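Local atomic coordinates of thermotoga maritima TmcAL (Thermotoga maritima, PDB entry 5Y0T), a protein that belongs to the HIGH nucleotidyl transferase family of the HUP clan and holds an adenosine-5'-rp-alpha-thio-triphosphate molecule in a pocket. Residues Phe283-Cys286 and Ala287-Gly291; Leu258-Phe261 and Arg262-Met266. One frame throughout, in Å; residues are numbered along the deposited sequence.

Contact 1 (Phe283-Cys286 and Ala287-Gly291); sequences FHVC and ARQTG
His284 and Arg288 stack one turn apart on helix 279-289, an i to i+4 pairing near the helix C-terminus. The guanidinium lies nearly flat on the imidazole, with the two centres 3.6 Å apart and the planes 19° apart. CZ of Arg288 sits over one ring face, displaced toward the rim, and its closest ring atom is His284 NE2 at 3.2 Å. His284 has CG anti to the backbone N (chi1 -172°), which turns the ring toward residue 288, where the guanidinium covers one face. CD of Arg288 adds a CH-pi contact over the same ring.

The guanidinium is also held by hydrogen bonds. Arg288 NH1 donates to His284 O at 3.0 Å, in the carbonyl plane and on a lone pair. NH2 bonds to Lys264 O, and NH1 makes a weak bond to Phe261 O. These bonds probably limit rotation of the group. Glu411 of the second subunit packs on Arg288.

Cys286 lies on the buried flank. Its SG forms a disulfide with Cys299, which ties this helix to helix 293-300. Its carbonyl serves the helix end. Thr290, the first residue to leave helical geometry, returns to it with a weak bond from its N. The side chain adds a second bond. OG1 lies between the backbone N and the carbonyl carbon (chi1 63°), which turns it back to donate to Cys286 O at 2.7 Å.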
loop_
_atom_site.group_PDB
_atom_site.type_symbol
_atom_site.label_atom_id
_atom_site.label_comp_id
_atom_site.label_asym_id
_atom_site.label_seq_id
_atom_site.Cartn_x
_atom_site.Cartn_y
_atom_site.Cartn_z
ATOM N N PHE A 283 -6.713 -11.056 -9.540
ATOM C CA PHE A 283 -6.050 -9.873 -8.984
ATOM C C PHE A 283 -4.551 -10.141 -8.835
ATOM O O PHE A 283 -3.731 -9.315 -9.211
ATOM C CB PHE A 283 -6.639 -9.471 -7.621
ATOM C CG PHE A 283 -7.622 -8.328 -7.687
ATOM C CD1 PHE A 283 -8.785 -8.442 -8.433
ATOM C CD2 PHE A 283 -7.390 -7.140 -6.989
ATOM C CE1 PHE A 283 -9.706 -7.402 -8.490
ATOM C CE2 PHE A 283 -8.308 -6.091 -7.038
ATOM C CZ PHE A 283 -9.462 -6.214 -7.792
ATOM N N HIS A 284 -4.208 -11.312 -8.311
ATOM C CA HIS A 284 -2.815 -11.645 -8.033
ATOM C C HIS A 284 -1.972 -11.703 -9.304
ATOM O O HIS A 284 -0.882 -11.117 -9.369
ATOM C CB HIS A 284 -2.734 -12.978 -7.290
ATOM C CG HIS A 284 -1.358 -13.314 -6.801
ATOM N ND1 HIS A 284 -0.489 -14.114 -7.512
ATOM C CD2 HIS A 284 -0.698 -12.950 -5.675
ATOM C CE1 HIS A 284 0.643 -14.237 -6.842
ATOM N NE2 HIS A 284 0.540 -13.543 -5.721
ATOM N N VAL A 285 -2.481 -12.417 -10.307
ATOM C CA VAL A 285 -1.768 -12.597 -11.567
ATOM C C VAL A 285 -1.722 -11.301 -12.376
ATOM O O VAL A 285 -0.662 -10.907 -12.848
ATOM C CB VAL A 285 -2.407 -13.719 -12.419
ATOM C CG1 VAL A 285 -1.679 -13.872 -13.754
ATOM C CG2 VAL A 285 -2.386 -15.039 -11.661
ATOM N N CYS A 286 -2.865 -10.628 -12.520
ATOM C CA CYS A 286 -2.907 -9.421 -13.344
ATOM C C CYS A 286 -2.061 -8.293 -12.770
ATOM O O CYS A 286 -1.502 -7.487 -13.518
ATOM C CB CYS A 286 -4.350 -8.940 -13.532
ATOM S SG CYS A 286 -5.313 -10.055 -14.595
ATOM N N ALA A 287 -1.961 -8.234 -11.445
ATOM C CA ALA A 287 -1.144 -7.201 -10.802
ATOM C C ALA A 287 0.326 -7.354 -11.190
ATOM O O ALA A 287 1.045 -6.371 -11.367
ATOM C CB ALA A 287 -1.298 -7.263 -9.290
ATOM N N ARG A 288 0.770 -8.595 -11.296
ATOM C CA ARG A 288 2.160 -8.881 -11.633
ATOM C C ARG A 288 2.451 -8.847 -13.134
ATOM O O ARG A 288 3.592 -8.611 -13.547
ATOM C CB ARG A 288 2.561 -10.227 -11.026
ATOM C CG ARG A 288 2.733 -10.132 -9.513
ATOM C CD ARG A 288 2.419 -11.436 -8.791
ATOM N NE ARG A 288 2.602 -11.275 -7.349
ATOM C CZ ARG A 288 1.743 -10.657 -6.540
ATOM N NH1 ARG A 288 0.617 -10.138 -7.017
ATOM N NH2 ARG A 288 2.011 -10.553 -5.240
ATOM N N GLN A 289 1.437 -9.109 -13.954
ATOM C CA GLN A 289 1.645 -9.158 -15.398
ATOM C C GLN A 289 1.343 -7.860 -16.162
ATOM O O GLN A 289 1.727 -7.727 -17.327
ATOM C CB GLN A 289 0.822 -10.302 -15.980
ATOM C CG GLN A 289 1.321 -11.664 -15.527
ATOM C CD GLN A 289 2.817 -11.860 -15.777
ATOM O OE1 GLN A 289 3.337 -11.521 -16.847
ATOM N NE2 GLN A 289 3.513 -12.413 -14.789
ATOM N N THR A 290 0.704 -6.890 -15.508
ATOM C CA THR A 290 0.397 -5.626 -16.171
ATOM C C THR A 290 1.199 -4.476 -15.561
ATOM O O THR A 290 1.667 -4.569 -14.425
ATOM C CB THR A 290 -1.124 -5.277 -16.108
ATOM O OG1 THR A 290 -1.536 -5.102 -14.744
ATOM C CG2 THR A 290 -1.957 -6.369 -16.781
ATOM N N GLY A 291 1.403 -3.422 -16.348
ATOM C CA GLY A 291 2.191 -2.275 -15.937
ATOM C C GLY A 291 1.425 -0.990 -15.674
ATOM O O GLY A 291 2.028 0.013 -15.301
#

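Contact 2 (Leu258-Phe261 and Arg262-Met266)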
loop_
_atom_site.group_PDB
_atom_site.type_symbol
_atom_site.label_atom_id
_atom_site.label_comp_id
_atom_site.label_asym_id
_atom_site.label_seq_id
_atom_site.Cartn_x
_atom_site.Cartn_y
_atom_site.Cartn_z
ATOM N N LEU A 258 -2.038 -0.521 -8.299
ATOM C CA LEU A 258 -1.355 -1.615 -8.959
ATOM C C LEU A 258 -0.130 -2.040 -8.146
ATOM O O LEU A 258 0.110 -3.240 -7.950
ATOM C CB LEU A 258 -0.965 -1.226 -10.391
ATOM C CG LEU A 258 -0.170 -2.288 -11.169
ATOM C CD1 LEU A 258 -0.931 -3.610 -11.191
ATOM C CD2 LEU A 258 0.128 -1.825 -12.598
ATOM N N SER A 259 0.628 -1.059 -7.663
ATOM C CA SER A 259 1.821 -1.341 -6.869
ATOM C C SER A 259 1.447 -2.019 -5.548
ATOM O O SER A 259 2.109 -2.949 -5.096
ATOM C CB SER A 259 2.608 -0.049 -6.600
ATOM O OG SER A 259 3.146 0.487 -7.797
ATOM N N PHE A 260 0.375 -1.545 -4.939
ATOM C CA PHE A 260 -0.115 -2.113 -3.690
ATOM C C PHE A 260 -0.497 -3.603 -3.885
ATOM O O PHE A 260 -0.148 -4.452 -3.064
ATOM C CB PHE A 260 -1.298 -1.263 -3.187
ATOM C CG PHE A 260 -1.909 -1.746 -1.897
ATOM C CD1 PHE A 260 -2.903 -2.717 -1.910
ATOM C CD2 PHE A 260 -1.515 -1.210 -0.680
ATOM C CE1 PHE A 260 -3.472 -3.168 -0.729
ATOM C CE2 PHE A 260 -2.088 -1.660 0.516
ATOM C CZ PHE A 260 -3.067 -2.643 0.482
ATOM N N PHE A 261 -1.145 -3.939 -4.999
ATOM C CA PHE A 261 -1.542 -5.336 -5.235
ATOM C C PHE A 261 -0.336 -6.256 -5.423
ATOM O O PHE A 261 -0.426 -7.444 -5.148
ATOM C CB PHE A 261 -2.482 -5.460 -6.443
ATOM C CG PHE A 261 -3.724 -4.627 -6.318
ATOM C CD1 PHE A 261 -4.216 -4.291 -5.069
ATOM C CD2 PHE A 261 -4.371 -4.145 -7.442
ATOM C CE1 PHE A 261 -5.346 -3.497 -4.931
ATOM C CE2 PHE A 261 -5.496 -3.347 -7.315
ATOM C CZ PHE A 261 -5.988 -3.021 -6.061
ATOM N N ARG A 262 0.796 -5.712 -5.863
ATOM C CA ARG A 262 2.006 -6.525 -5.992
ATOM C C ARG A 262 2.642 -6.837 -4.646
ATOM O O ARG A 262 3.597 -7.614 -4.560
ATOM C CB ARG A 262 3.042 -5.831 -6.879
ATOM C CG ARG A 262 2.639 -5.705 -8.329
ATOM C CD ARG A 262 3.783 -5.170 -9.171
ATOM N NE ARG A 262 3.442 -5.200 -10.587
ATOM C CZ ARG A 262 4.288 -4.940 -11.574
ATOM N NH1 ARG A 262 5.553 -4.639 -11.309
ATOM N NH2 ARG A 262 3.870 -5.008 -12.836
ATOM N N LEU A 263 2.128 -6.217 -3.594
ATOM C CA LEU A 263 2.628 -6.449 -2.252
ATOM C C LEU A 263 1.850 -7.575 -1.569
ATOM O O LEU A 263 2.242 -8.051 -0.500
ATOM C CB LEU A 263 2.532 -5.152 -1.425
ATOM C CG LEU A 263 3.358 -3.963 -1.951
ATOM C CD1 LEU A 263 3.123 -2.679 -1.115
ATOM C CD2 LEU A 263 4.844 -4.332 -1.992
ATOM N N LYS A 264 0.758 -8.005 -2.198
ATOM C CA LYS A 264 -0.195 -8.903 -1.551
ATOM C C LYS A 264 -0.291 -10.245 -2.235
ATOM O O LYS A 264 -0.176 -10.327 -3.456
ATOM C CB LYS A 264 -1.592 -8.262 -1.513
ATOM C CG LYS A 264 -1.639 -6.927 -0.790
ATOM C CD LYS A 264 -1.208 -7.076 0.653
ATOM C CE LYS A 264 -1.335 -5.755 1.400
ATOM N NZ LYS A 264 -1.351 -5.976 2.875
ATOM N N ASN A 265 -0.497 -11.299 -1.447
ATOM C CA ASN A 265 -0.699 -12.628 -2.017
ATOM C C ASN A 265 -2.180 -12.989 -2.020
ATOM O O ASN A 265 -3.023 -12.195 -1.583
ATOM C CB ASN A 265 0.124 -13.689 -1.269
ATOM C CG ASN A 265 -0.287 -13.860 0.200
ATOM O OD1 ASN A 265 -1.300 -13.327 0.665
ATOM N ND2 ASN A 265 0.509 -14.633 0.932
ATOM N N MET A 266 -2.497 -14.181 -2.519
ATOM C CA MET A 266 -3.891 -14.575 -2.685
ATOM C C MET A 266 -4.600 -14.683 -1.345
ATOM O O MET A 266 -5.797 -14.373 -1.245
ATOM C CB MET A 266 -3.992 -15.894 -3.454
ATOM C CG MET A 266 -4.126 -15.693 -4.950
ATOM S SD MET A 266 -4.254 -17.258 -5.841
ATOM C CE MET A 266 -5.835 -17.855 -5.249
#
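Phe260 and Lys264 meet where helix 254-261 runs out. The lysine chain bends at chi2 (-60°) and crosses the ring obliquely, with CE 3.7 Å from Phe260 CZ. Beyond it the ammonium group has long, weak ion pairs with Glu320 of its own chain and Glu320 of the second subunit. Phe260 itself packs on Phe260 of the second subunit.

The tight part is the backbone of the last helical turn and the residues that follow it. Leu263 N donates to Phe260 O at 2.9 Å, from above the carbonyl plane. Leu263 also lays its side chain against the last turn, with CB 3.2 Å from Phe260 O and CG 3.5 Å from Ser259 O. Arg262 N is shared less firmly, through weak bonds to both Leu258 O and Ser259 O.

Phe261 to Lys264 form a type I beta turn, which takes the chain out of the helix. Its closing bond runs from Lys264 N to Phe261 O at 3.2 Å. That bond is fairly straight at the hydrogen (161°), although the donor stands well above the carbonyl plane.

Arg262 is extended from CG to NE and leaves the turn. NH1 bonds to Asn396 O of the second subunit, and NH2 to Arg408 O of that subunit. Carbonyls of both subunits grip the buried guanidinium, those of its own chain coming from the end of helix 279-289 and just beyond.

The far end is looser. Asn265 is exposed and Met266 partly exposed, and neither touches residues 258-261. Asn265 instead takes the N-cap position of helix 266-270, where its OD1 accepts a bond from Phe268 N.

Contact 2 comes first along the chain, at the end of helix 254-261. Contact 1 follows on helix 279-289, after the short helix 266-270. Their centres are about 8 Å apart. Both lie on the same side of the chain's centre, about 28 Å (contact 1) and 26 Å (contact 2) from it, centre to centre. Two bonds from Arg262 join them directly: NE to Ala287 O at 2.8 Å and NH2 to Thr290 O at 2.8 Å. Leu258 and Phe261 also pack on Ala287. The C-terminal ends of the two helices thus pack together, and both contacts reach the second subunit, so this region contributes to the dimer interface.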